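Local coordinates for type I polyketide synthase PikAII (Streptomyces venezuelae, PDB 3QP9), which is part of a modular assembly line that builds polyketides, with a C2-type ketoreductase region that probably epimerises the growing chain rather than reducing it, at residues V254-A259 against L279-T284; S344-L349 against P395-F400; F421-A426 against V436-W441. All coordinates share one frame; numbering follows the deposited sequence.

Contact 1 (V254-A259 against L279-T284)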
loop_
_atom_site.group_PDB
_atom_site.type_symbol
_atom_site.label_atom_id
_atom_site.label_comp_id
_atom_site.label_asym_id
_atom_site.label_seq_id
_atom_site.Cartn_x
_atom_site.Cartn_y
_atom_site.Cartn_z
ATOM N N VAL A 254 19.748 11.628 -13.216
ATOM C CA VAL A 254 18.721 11.291 -12.262
ATOM C C VAL A 254 17.434 11.523 -13.028
ATOM O O VAL A 254 17.262 12.576 -13.676
ATOM C CB VAL A 254 18.754 12.215 -10.997
ATOM C CG1 VAL A 254 17.478 11.918 -10.159
ATOM C CG2 VAL A 254 20.072 11.949 -10.132
ATOM N N LEU A 255 16.617 10.505 -13.050
ATOM C CA LEU A 255 15.306 10.548 -13.710
ATOM C C LEU A 255 14.270 11.028 -12.753
ATOM O O LEU A 255 14.210 10.513 -11.667
ATOM C CB LEU A 255 14.982 9.156 -14.256
ATOM C CG LEU A 255 13.523 8.985 -14.713
ATOM C CD1 LEU A 255 13.196 9.809 -15.900
ATOM C CD2 LEU A 255 13.252 7.519 -15.062
ATOM N N VAL A 256 13.417 11.993 -13.187
ATOM C CA VAL A 256 12.302 12.410 -12.444
ATOM C C VAL A 256 11.088 12.235 -13.324
ATOM O O VAL A 256 11.028 12.779 -14.411
ATOM C CB VAL A 256 12.410 13.879 -12.028
ATOM C CG1 VAL A 256 11.222 14.246 -11.224
ATOM C CG2 VAL A 256 13.718 14.127 -11.239
ATOM N N THR A 257 10.094 11.527 -12.803
ATOM C CA THR A 257 8.917 11.287 -13.550
ATOM C C THR A 257 7.816 12.188 -13.079
ATOM O O THR A 257 7.845 12.765 -11.957
ATOM C CB THR A 257 8.442 9.743 -13.590
ATOM O OG1 THR A 257 7.774 9.409 -12.344
ATOM C CG2 THR A 257 9.613 8.789 -13.935
ATOM N N GLY A 258 6.833 12.281 -13.970
ATOM C CA GLY A 258 5.690 13.158 -13.878
ATOM C C GLY A 258 6.060 14.588 -13.693
ATOM O O GLY A 258 5.390 15.307 -12.930
ATOM N N ALA A 259 7.111 15.004 -14.400
ATOM C CA ALA A 259 7.704 16.351 -14.339
ATOM C C ALA A 259 6.830 17.517 -14.755
ATOM O O ALA A 259 7.212 18.683 -14.520
ATOM C CB ALA A 259 8.981 16.403 -15.150
ATOM N N LEU A 279 19.888 15.604 -15.717
ATOM C CA LEU A 279 18.540 15.295 -15.337
ATOM C C LEU A 279 17.747 14.792 -16.555
ATOM O O LEU A 279 17.853 15.318 -17.655
ATOM C CB LEU A 279 17.836 16.530 -14.730
ATOM C CG LEU A 279 18.338 16.892 -13.324
ATOM C CD1 LEU A 279 17.781 18.290 -12.840
ATOM C CD2 LEU A 279 17.980 15.735 -12.324
ATOM N N LEU A 280 16.944 13.758 -16.331
ATOM C CA LEU A 280 16.103 13.263 -17.378
ATOM C C LEU A 280 14.698 13.450 -16.835
ATOM O O LEU A 280 14.398 12.955 -15.783
ATOM C CB LEU A 280 16.399 11.772 -17.657
ATOM C CG LEU A 280 15.385 11.159 -18.669
ATOM C CD1 LEU A 280 15.393 11.954 -19.982
ATOM C CD2 LEU A 280 15.846 9.782 -18.902
ATOM N N LEU A 281 13.864 14.181 -17.541
ATOM C CA LEU A 281 12.574 14.581 -17.013
ATOM C C LEU A 281 11.526 13.897 -17.875
ATOM O O LEU A 281 11.478 14.147 -19.077
ATOM C CB LEU A 281 12.372 16.107 -17.133
ATOM C CG LEU A 281 13.429 16.957 -16.431
ATOM C CD1 LEU A 281 13.038 18.337 -16.599
ATOM C CD2 LEU A 281 13.496 16.606 -14.944
ATOM N N HIS A 282 10.672 13.065 -17.263
ATOM C CA HIS A 282 9.590 12.379 -18.007
ATOM C C HIS A 282 8.302 13.118 -17.709
ATOM O O HIS A 282 8.102 13.594 -16.548
ATOM C CB HIS A 282 9.487 10.912 -17.595
ATOM C CG HIS A 282 8.132 10.340 -17.811
ATOM N ND1 HIS A 282 7.064 10.637 -16.985
ATOM C CD2 HIS A 282 7.638 9.608 -18.829
ATOM C CE1 HIS A 282 5.981 10.042 -17.454
ATOM N NE2 HIS A 282 6.310 9.406 -18.570
ATOM N N THR A 283 7.482 13.304 -18.748
ATOM C CA THR A 283 6.124 13.815 -18.580
ATOM C C THR A 283 5.082 12.880 -19.126
ATOM O O THR A 283 5.285 12.196 -20.121
ATOM C CB THR A 283 5.831 15.212 -19.175
ATOM O OG1 THR A 283 5.867 15.147 -20.609
ATOM C CG2 THR A 283 6.838 16.223 -18.643
ATOM N N THR A 284 3.957 12.878 -18.441
ATOM C CA THR A 284 2.867 11.976 -18.746
ATOM C C THR A 284 2.162 12.543 -19.946
ATOM O O THR A 284 1.900 13.751 -19.986
ATOM C CB THR A 284 1.926 11.929 -17.569
ATOM O OG1 THR A 284 2.710 11.937 -16.361
ATOM C CG2 THR A 284 1.065 10.656 -17.624
#

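Contact 2 (S344-L349 against P395-F400)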
loop_
_atom_site.group_PDB
_atom_site.type_symbol
_atom_site.label_atom_id
_atom_site.label_comp_id
_atom_site.label_asym_id
_atom_site.label_seq_id
_atom_site.Cartn_x
_atom_site.Cartn_y
_atom_site.Cartn_z
ATOM N N SER A 344 21.690 7.036 -12.112
ATOM C CA SER A 344 22.129 7.118 -10.716
ATOM C C SER A 344 20.904 6.997 -9.759
ATOM O O SER A 344 21.005 6.420 -8.671
ATOM C CB SER A 344 22.799 8.474 -10.477
ATOM O OG SER A 344 23.256 8.572 -9.191
ATOM N N ALA A 345 19.771 7.589 -10.125
ATOM C CA ALA A 345 18.628 7.560 -9.253
ATOM C C ALA A 345 17.374 7.854 -10.024
ATOM O O ALA A 345 17.397 8.581 -11.013
ATOM C CB ALA A 345 18.785 8.550 -8.028
ATOM N N VAL A 346 16.269 7.311 -9.552
ATOM C CA VAL A 346 14.965 7.575 -10.144
ATOM C C VAL A 346 13.985 8.130 -9.069
ATOM O O VAL A 346 13.879 7.514 -7.966
ATOM C CB VAL A 346 14.380 6.246 -10.769
ATOM C CG1 VAL A 346 12.959 6.486 -11.279
ATOM C CG2 VAL A 346 15.164 5.827 -11.879
ATOM N N LEU A 347 13.320 9.276 -9.343
ATOM C CA LEU A 347 12.313 9.819 -8.500
ATOM C C LEU A 347 11.013 9.607 -9.221
ATOM O O LEU A 347 10.747 10.256 -10.216
ATOM C CB LEU A 347 12.441 11.329 -8.098
ATOM C CG LEU A 347 13.784 11.615 -7.421
ATOM C CD1 LEU A 347 13.784 13.094 -6.870
ATOM C CD2 LEU A 347 13.994 10.676 -6.249
ATOM N N HIS A 348 10.252 8.632 -8.742
ATOM C CA HIS A 348 9.009 8.279 -9.416
ATOM C C HIS A 348 7.763 8.879 -8.790
ATOM O O HIS A 348 7.419 8.489 -7.692
ATOM C CB HIS A 348 8.855 6.754 -9.638
ATOM C CG HIS A 348 7.642 6.416 -10.469
ATOM N ND1 HIS A 348 6.743 5.426 -10.119
ATOM C CD2 HIS A 348 7.177 6.958 -11.620
ATOM C CE1 HIS A 348 5.782 5.360 -11.033
ATOM N NE2 HIS A 348 6.014 6.292 -11.952
ATOM N N LEU A 349 7.080 9.787 -9.504
ATOM C CA LEU A 349 5.940 10.533 -8.955
ATOM C C LEU A 349 4.731 10.221 -9.816
ATOM O O LEU A 349 4.480 10.929 -10.789
ATOM C CB LEU A 349 6.183 12.060 -8.888
ATOM C CG LEU A 349 7.268 12.499 -7.897
ATOM C CD1 LEU A 349 8.690 12.319 -8.507
ATOM C CD2 LEU A 349 7.018 14.025 -7.475
ATOM N N PRO A 395 21.202 1.727 -9.248
ATOM C CA PRO A 395 20.525 3.004 -9.121
ATOM C C PRO A 395 19.550 2.923 -7.917
ATOM O O PRO A 395 19.105 1.828 -7.569
ATOM C CB PRO A 395 19.762 3.124 -10.429
ATOM C CG PRO A 395 20.290 1.935 -11.309
ATOM C CD PRO A 395 20.612 0.887 -10.278
ATOM N N VAL A 396 19.261 4.053 -7.267
ATOM C CA VAL A 396 18.216 4.155 -6.271
ATOM C C VAL A 396 16.837 4.438 -6.955
ATOM O O VAL A 396 16.697 5.399 -7.757
ATOM C CB VAL A 396 18.608 5.347 -5.310
ATOM C CG1 VAL A 396 17.421 6.237 -4.895
ATOM C CG2 VAL A 396 19.569 4.899 -4.176
ATOM N N LEU A 397 15.821 3.675 -6.595
ATOM C CA LEU A 397 14.501 3.866 -7.106
ATOM C C LEU A 397 13.607 4.313 -5.944
ATOM O O LEU A 397 13.403 3.533 -4.957
ATOM C CB LEU A 397 13.981 2.573 -7.721
ATOM C CG LEU A 397 12.486 2.612 -8.166
ATOM C CD1 LEU A 397 12.127 3.599 -9.350
ATOM C CD2 LEU A 397 12.093 1.227 -8.606
ATOM N N VAL A 398 13.149 5.563 -6.021
ATOM C CA VAL A 398 12.422 6.179 -5.019
ATOM C C VAL A 398 11.001 6.325 -5.484
ATOM O O VAL A 398 10.698 7.027 -6.461
ATOM C CB VAL A 398 13.002 7.599 -4.667
ATOM C CG1 VAL A 398 12.226 8.208 -3.505
ATOM C CG2 VAL A 398 14.474 7.460 -4.379
ATOM N N LEU A 399 10.097 5.617 -4.797
ATOM C CA LEU A 399 8.625 5.691 -5.042
ATOM C C LEU A 399 7.899 6.647 -4.126
ATOM O O LEU A 399 8.049 6.627 -2.851
ATOM C CB LEU A 399 8.073 4.256 -4.837
ATOM C CG LEU A 399 8.903 3.189 -5.561
ATOM C CD1 LEU A 399 8.250 1.706 -5.364
ATOM C CD2 LEU A 399 8.954 3.500 -7.088
ATOM N N PHE A 400 7.089 7.501 -4.728
ATOM C CA PHE A 400 6.228 8.411 -3.965
ATOM C C PHE A 400 4.895 7.716 -3.704
ATOM O O PHE A 400 4.094 7.568 -4.603
ATOM C CB PHE A 400 6.022 9.756 -4.732
ATOM C CG PHE A 400 7.160 10.754 -4.530
ATOM C CD1 PHE A 400 8.470 10.353 -4.533
ATOM C CD2 PHE A 400 6.897 12.117 -4.330
ATOM C CE1 PHE A 400 9.495 11.284 -4.338
ATOM C CE2 PHE A 400 7.933 13.050 -4.109
ATOM C CZ PHE A 400 9.195 12.668 -4.097
#

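Contact 3 (F421-A426 against V436-W441)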
loop_
_atom_site.group_PDB
_atom_site.type_symbol
_atom_site.label_atom_id
_atom_site.label_comp_id
_atom_site.label_asym_id
_atom_site.label_seq_id
_atom_site.Cartn_x
_atom_site.Cartn_y
_atom_site.Cartn_z
ATOM N N PHE A 421 1.027 -0.964 -2.996
ATOM C CA PHE A 421 1.878 -1.856 -3.799
ATOM C C PHE A 421 3.269 -1.296 -3.817
ATOM O O PHE A 421 4.297 -2.110 -3.784
ATOM C CB PHE A 421 1.367 -1.984 -5.239
ATOM C CG PHE A 421 2.222 -2.859 -6.110
ATOM C CD1 PHE A 421 2.020 -4.246 -6.116
ATOM C CD2 PHE A 421 3.216 -2.284 -6.931
ATOM C CE1 PHE A 421 2.814 -5.066 -6.910
ATOM C CE2 PHE A 421 3.964 -3.042 -7.703
ATOM C CZ PHE A 421 3.763 -4.471 -7.728
ATOM N N LEU A 422 3.369 0.060 -3.864
ATOM C CA LEU A 422 4.729 0.751 -3.783
ATOM C C LEU A 422 5.481 0.445 -2.524
ATOM O O LEU A 422 6.746 0.140 -2.527
ATOM C CB LEU A 422 4.554 2.277 -3.919
ATOM C CG LEU A 422 3.696 2.751 -5.059
ATOM C CD1 LEU A 422 3.644 4.254 -5.080
ATOM C CD2 LEU A 422 4.374 2.265 -6.415
ATOM N N ASP A 423 4.772 0.549 -1.384
ATOM C CA ASP A 423 5.369 0.300 -0.076
ATOM C C ASP A 423 5.791 -1.173 -0.000
ATOM O O ASP A 423 6.863 -1.505 0.488
ATOM C CB ASP A 423 4.416 0.619 1.074
ATOM C CG ASP A 423 4.012 2.035 1.133
ATOM O OD1 ASP A 423 2.865 2.268 1.559
ATOM O OD2 ASP A 423 4.870 2.980 0.971
ATOM N N ALA A 424 5.024 -2.066 -0.590
ATOM C CA ALA A 424 5.475 -3.474 -0.611
ATOM C C ALA A 424 6.661 -3.798 -1.466
ATOM O O ALA A 424 7.383 -4.736 -1.145
ATOM C CB ALA A 424 4.326 -4.413 -1.066
ATOM N N LEU A 425 6.766 -3.180 -2.652
ATOM C CA LEU A 425 7.995 -3.296 -3.492
ATOM C C LEU A 425 9.185 -2.988 -2.635
ATOM O O LEU A 425 10.199 -3.669 -2.723
ATOM C CB LEU A 425 7.920 -2.362 -4.699
ATOM C CG LEU A 425 7.039 -2.719 -5.904
ATOM C CD1 LEU A 425 7.163 -1.620 -6.946
ATOM C CD2 LEU A 425 7.428 -4.050 -6.579
ATOM N N ALA A 426 9.098 -1.963 -1.772
ATOM C CA ALA A 426 10.231 -1.620 -0.929
ATOM C C ALA A 426 10.636 -2.699 0.090
ATOM O O ALA A 426 11.784 -2.730 0.580
ATOM C CB ALA A 426 10.017 -0.270 -0.278
ATOM N N VAL A 436 15.265 -0.021 -3.573
ATOM C CA VAL A 436 13.958 0.710 -3.628
ATOM C C VAL A 436 13.627 1.368 -2.298
ATOM O O VAL A 436 13.764 0.715 -1.235
ATOM C CB VAL A 436 12.859 -0.230 -3.985
ATOM C CG1 VAL A 436 11.414 0.544 -3.942
ATOM C CG2 VAL A 436 13.169 -0.900 -5.325
ATOM N N THR A 437 13.231 2.650 -2.306
ATOM C CA THR A 437 12.744 3.295 -1.084
ATOM C C THR A 437 11.339 3.683 -1.440
ATOM O O THR A 437 11.142 4.174 -2.562
ATOM C CB THR A 437 13.603 4.554 -0.751
ATOM O OG1 THR A 437 14.935 4.146 -0.371
ATOM C CG2 THR A 437 13.026 5.381 0.409
ATOM N N SER A 438 10.353 3.410 -0.558
ATOM C CA SER A 438 9.046 3.993 -0.736
ATOM C C SER A 438 8.838 5.072 0.353
ATOM O O SER A 438 8.901 4.808 1.603
ATOM C CB SER A 438 7.974 2.964 -0.661
ATOM O OG SER A 438 6.704 3.579 -0.866
ATOM N N VAL A 439 8.555 6.280 -0.072
ATOM C CA VAL A 439 8.201 7.284 0.937
ATOM C C VAL A 439 6.683 7.588 0.928
ATOM O O VAL A 439 6.106 8.022 -0.092
ATOM C CB VAL A 439 8.986 8.576 0.747
ATOM C CG1 VAL A 439 8.600 9.532 1.806
ATOM C CG2 VAL A 439 10.571 8.293 0.887
ATOM N N ALA A 440 6.008 7.384 2.065
ATOM C CA ALA A 440 4.537 7.599 2.089
ATOM C C ALA A 440 4.298 9.005 2.597
ATOM O O ALA A 440 4.487 9.276 3.733
ATOM C CB ALA A 440 3.893 6.611 3.018
ATOM N N TRP A 441 3.777 9.888 1.768
ATOM C CA TRP A 441 3.643 11.299 2.087
ATOM C C TRP A 441 2.240 11.678 2.454
ATOM O O TRP A 441 1.245 11.100 1.969
ATOM C CB TRP A 441 3.955 12.112 0.851
ATOM C CG TRP A 441 5.365 11.978 0.307
ATOM C CD1 TRP A 441 5.764 11.242 -0.794
ATOM C CD2 TRP A 441 6.521 12.750 0.699
ATOM N NE1 TRP A 441 7.099 11.453 -1.045
ATOM C CE2 TRP A 441 7.571 12.420 -0.193
ATOM C CE3 TRP A 441 6.746 13.704 1.698
ATOM C CZ2 TRP A 441 8.889 12.989 -0.089
ATOM C CZ3 TRP A 441 8.040 14.321 1.786
ATOM C CH2 TRP A 441 9.098 13.906 0.946
HETATM O O HOH W 1 6.376 3.633 3.030
#

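Contact 1 (V254-A259 against L279-T284)
Leu255 and Leu280 form the apolar centre, with CD1 of Leu255 3.8 Å from CG of Leu280. The bridge between these two residues puts both on one face of the sheet, and their like first torsions, CG anti to the backbone N (chi1 168° and 173°), make the side chains run alongside each other in the same direction. The other face holds two valine-leucine pairs: CB of Val254 meets CD2 of Leu279 at 3.8 Å, and CB of Val256 meets CD2 of Leu281 at 4.1 Å. Helix 262-274 covers this face, Leu271 reaching both valines and Ala268 reaching Leu281. Beyond the strand end, Ala259 turns its methyl onto Leu281, CB to CB 3.9 Å.

Between the faces runs a parallel ladder in which Leu280 N bonds to Val254 O, Val256 N to Leu280 O, and His282 N to Val256 O. The chain then bends at Gly258, whose phi is positive, and Ala259 N reaches His282 O at 2.8 Å.

His282 forms the polar edge. Its ND1 faces Gly258 N at 3.4 Å, a weak bond lying in the ring plane, while NE2 bonds to Cys322 O. Thr257 OG1 bonds to Leu349 N, just past strand 343-348. The segments belong to the beta-alpha-beta unit that opens the ketoreductase region's Rossmann fold, and the Thr257-Gly258-Ala259 turn lies where relatives carry their nucleotide-binding loop. With ND1 accepting and a carbonyl at NE2, the imidazole is consistent with a proton on NE2, its rotation held there and, more weakly, at ND1.

Contact 2 (S344-L349 against P395-F400)
Leu349 lies over one face of the Phe400 ring, its CG 3.8 Å from the ring centroid and 17° off the normal, a CH-pi contact offset toward the rim. Its CD2 also touches the ring, 3.6 Å from CE2 of Phe400. With CG anti to the carbonyl carbon (chi1 -67°), the branch of Leu349 is carried over the ring.

Next on the same face, CD2 of Leu347 packs 3.6 Å from CB of Val398, and the methyl of Ala345 meets CG1 of Val396. The opposite face pairs CG1 of Val346 with CD1 of Leu397, also at 3.6 Å, and brings CB of His348 to CD2 of Leu399.

These pairs are set by a parallel ladder of five backbone bonds. Val346 N bonds to Val396 O at 2.7 Å, Val398 N to Val346 O, His348 N to Val398 O, and Phe400 N to His348 O. At the N-terminal end of the ladder Val396 N stands above the carbonyl plane of Ser344 and bonds to Ser344 O at a longer 3.3 Å; that oxygen also takes a bond from Arg393 NH1.

Helices complete the second shell. Ala263 and Ala264 of helix 262-274 back Leu349, while Leu475 of helix 468-481 reaches Val398 and Phe400. Across the sheet, Ala377 of helix 363-386 meets His348 and Leu399. The pair is thus two neighbouring parallel strands at the centre of a Rossmann sheet, packed by helices on both faces. Its chemistry divides cleanly: alternate peptide groups pair across this ladder, those between turn to the flanking strands 253-256 and 435-441, and the side chains meet through hydrocarbon, including the CH-pi contact on Phe400.

Contact 3 (F421-A426 against V436-W441)
Asp423, on the helix of a Rossmann-type beta-alpha-beta unit, reaches across to Ser438 on the strand that follows. The unit runs through strand 396-402, helix 413-426 and strand 435-441; here helix and strand axes approach to 7.0 Å, with 144° between their chain directions.

The carboxylate is the focus. Ser438 OG donates to Asp423 OD2 at 2.7 Å, arriving on the anti side and 27° out of the carboxylate plane. Ser438 is extended with OG anti to its N (chi1 -179°), directing the hydroxyl at the helix; Asp423 swings its CG beside the backbone N, which brings OD2 to the strand. The same OD2 receives a weak bond from Ser401 OG on the neighbouring strand, so several donors converge on one oxygen, an arrangement that would probably favour the ionised acid.

Toward the C-terminal end of the helix segment, Ala426 faces the strand with its methyl, which lies 3.8 Å from CB of Ser438 and 4.0 Å from CG1 of Val436. That CG1 of Val436 also comes up to CA of Ala426. Leu422 contributes chiefly its backbone: its O, which already accepts the helical bond from Ala426 N, is brushed by CB of Ser438 at 3.6 Å. Leu399 of strand 396-402 packs on both Leu422 and Val436.

Water 1 completes the junction, donating to Asp423 OD2 at 2.6 Å and to Ser438 O at 3.1 Å.

In the fold
All three contacts lie in the ketoreductase region and follow one another along the chain, 1, then 2, then 3. Their strands are neighbours in the order 278-283, 253-256, 343-348, 396-402, 435-441, all parallel, so they cover five adjacent strands of the Rossmann sheet; helix 413-426 packs on its face. Centres of contacts 1 and 2 are about 10 Å apart, as are those of 2 and 3, while 1 and 3 are about 18 Å apart and do not touch. Contact 2 is the bridge: backbone bonds probably tie Leu347 N to Leu255 O and Thr437 N to Leu397 O. The turn after strand 253-256 and the helix 413-426 junction are thereby held in one continuous framework.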